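PDB 2P9B: possible prolidase from Bifidobacterium longum NCC2705, which probably hydrolyses carbon-nitrogen bonds other than peptide bonds, as a member of the amidohydrolase family, although its substrate is not established. Local coordinates for residues L135-V138 against G139-V143. Residues are numbered along the deposited sequence; the frame is centred on the assembly and turned at random.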
ATOM      1  N   LEU A 135       5.674   1.373  -6.614  1.00 10.25           N
ATOM      2  CA  LEU A 135       6.327   0.200  -7.169  1.00 11.37           C
ATOM      3  C   LEU A 135       6.454   0.346  -8.676  1.00 12.99           C
ATOM      4  O   LEU A 135       5.878  -0.426  -9.440  1.00 15.62           O
ATOM      5  CB  LEU A 135       5.543  -1.071  -6.825  1.00 12.99           C
ATOM      6  CG  LEU A 135       5.596  -1.437  -5.338  1.00 13.83           C
ATOM      7  CD1 LEU A 135       4.695  -2.637  -5.052  1.00 14.45           C
ATOM      8  CD2 LEU A 135       7.049  -1.724  -4.958  1.00 13.16           C
ATOM      9  N   GLY A 136       7.212   1.351  -9.090  1.00 13.22           N
ATOM     10  CA  GLY A 136       7.417   1.591 -10.503  1.00 13.72           C
ATOM     11  C   GLY A 136       7.209   3.049 -10.837  1.00 12.82           C
ATOM     12  O   GLY A 136       6.099   3.463 -11.174  1.00 16.20           O
ATOM     13  N   ASP A 137       8.276   3.833 -10.715  1.00 12.01           N
ATOM     14  CA  ASP A 137       8.228   5.261 -11.021  1.00 11.77           C
ATOM     15  C   ASP A 137       8.792   5.436 -12.428  1.00 12.80           C
ATOM     16  O   ASP A 137       9.300   4.484 -13.014  1.00 14.05           O
ATOM     17  CB  ASP A 137       9.100   6.062 -10.042  1.00 10.56           C
ATOM     18  CG  ASP A 137       8.755   5.797  -8.580  1.00 10.96           C
ATOM     19  OD1 ASP A 137       7.592   5.470  -8.298  1.00 13.09           O
ATOM     20  OD2 ASP A 137       9.644   5.933  -7.712  1.00 12.66           O
ATOM     21  N   VAL A 138       8.706   6.644 -12.970  1.00 13.37           N
ATOM     22  CA  VAL A 138       9.251   6.884 -14.303  1.00 15.24           C
ATOM     23  C   VAL A 138      10.763   7.040 -14.177  1.00 16.22           C
ATOM     24  O   VAL A 138      11.534   6.383 -14.879  1.00 18.34           O
ATOM     25  CB  VAL A 138       8.653   8.158 -14.938  1.00 16.07           C
ATOM     26  CG1 VAL A 138       9.349   8.459 -16.257  1.00 17.48           C
ATOM     27  CG2 VAL A 138       7.162   7.971 -15.160  1.00 15.53           C
ATOM     28  N   GLY A 139      11.175   7.915 -13.267  1.00 15.95           N
ATOM     29  CA  GLY A 139      12.585   8.151 -13.028  1.00 16.16           C
ATOM     30  C   GLY A 139      12.790   8.275 -11.532  1.00 14.56           C
ATOM     31  O   GLY A 139      12.359   7.409 -10.775  1.00 15.72           O
ATOM     32  N   TYR A 140      13.427   9.356 -11.096  1.00 14.42           N
ATOM     33  CA  TYR A 140      13.656   9.551  -9.674  1.00 14.48           C
ATOM     34  C   TYR A 140      12.881  10.736  -9.106  1.00 14.19           C
ATOM     35  O   TYR A 140      13.251  11.314  -8.077  1.00 14.02           O
ATOM     36  CB  TYR A 140      15.161   9.670  -9.422  1.00 14.94           C
ATOM     37  CG  TYR A 140      15.867   8.389  -9.798  1.00 15.45           C
ATOM     38  CD1 TYR A 140      15.575   7.197  -9.135  1.00 15.10           C
ATOM     39  CD2 TYR A 140      16.756   8.341 -10.875  1.00 18.45           C
ATOM     40  CE1 TYR A 140      16.140   5.985  -9.532  1.00 16.03           C
ATOM     41  CE2 TYR A 140      17.329   7.128 -11.283  1.00 17.35           C
ATOM     42  CZ  TYR A 140      17.014   5.956 -10.606  1.00 16.75           C
ATOM     43  OH  TYR A 140      17.559   4.755 -11.006  1.00 16.48           O
ATOM     44  N   GLU A 141      11.767  11.058  -9.765  1.00 14.14           N
ATOM     45  CA  GLU A 141      10.905  12.161  -9.354  1.00 14.51           C
ATOM     46  C   GLU A 141      10.201  11.904  -8.024  1.00 12.82           C
ATOM     47  O   GLU A 141       9.865  12.848  -7.304  1.00 13.32           O
ATOM     48  CB  GLU A 141       9.859  12.461 -10.441  1.00 15.53           C
ATOM     49  CG  GLU A 141       8.793  11.382 -10.678  1.00 16.12           C
ATOM     50  CD  GLU A 141       9.318  10.143 -11.392  1.00 18.40           C
ATOM     51  OE1 GLU A 141      10.419  10.203 -11.980  1.00 19.74           O
ATOM     52  OE2 GLU A 141       8.620   9.109 -11.380  1.00 19.37           O
ATOM     53  N   VAL A 142       9.955  10.637  -7.698  1.00 12.53           N
ATOM     54  CA  VAL A 142       9.299  10.331  -6.429  1.00 11.58           C
ATOM     55  C   VAL A 142      10.330  10.432  -5.311  1.00 11.97           C
ATOM     56  O   VAL A 142      10.008  10.831  -4.194  1.00 12.77           O
ATOM     57  CB  VAL A 142       8.650   8.926  -6.433  1.00 12.23           C
ATOM     58  CG1 VAL A 142       7.873   8.706  -5.135  1.00 11.78           C
ATOM     59  CG2 VAL A 142       7.697   8.808  -7.615  1.00 12.46           C
ATOM     60  N   VAL A 143      11.576  10.081  -5.609  1.00 12.94           N
ATOM     61  CA  VAL A 143      12.624  10.195  -4.604  1.00 12.35           C
ATOM     62  C   VAL A 143      12.703  11.673  -4.226  1.00 12.68           C
ATOM     63  O   VAL A 143      12.781  12.030  -3.057  1.00 13.08           O
ATOM     64  CB  VAL A 143      13.992   9.737  -5.155  1.00 12.56           C
ATOM     65  CG1 VAL A 143      15.105  10.118  -4.183  1.00 13.24           C
ATOM     66  CG2 VAL A 143      13.985   8.230  -5.360  1.00 12.13           C
TER
HETATM   67  O   HOH W   1      11.261   8.062  -8.252  1.00 14.48           O
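The carboxylate of Glu141 reaches back to two successive backbone N-H groups of the turn before its helix. OE2 accepts from Val138 N at 2.9 Å, OE1 from Gly139 N at 2.7 Å, each through its syn lone pair. The Gly139 N-H also makes a weak bond to OE2. Glu141 CG sits between its own backbone N and carbonyl carbon (chi1 68°), and a bend at chi2 (-73°) turns the carboxylate back toward the N-H groups of Val138 and Gly139. With the carboxylate gone, as with an alanine here, the N-H groups of Val138 and Gly139 lose this acceptor, and the turn is likely to be freer to move. The tight part lies deeper. The side chain of the buried Asp137 crosses that of Val142 at about a right angle, and Asp137 CG is 3.3 Å from Val142 CG2. The Asp137 oxygens are held as well: OD1 by Thr134, OD2 by the backbone N of Gly163 and by a water. That water gives its hydrogens to Asp137 OD2 and Gly139 O and accepts from Val142 N at 2.9 Å, so it ties the carboxylate to the turn at Gly139 and to the start of the helix at Val142. The Val138 side packs more loosely: this partly exposed residue also touches Met113 of helix 113-126, and its CB is 3.7 Å from Glu141 OE2. Residues 135-140 link strand 129-134 to helix 141-150, a beta-alpha connection of the TIM-barrel fold to which the amidohydrolase family belongs.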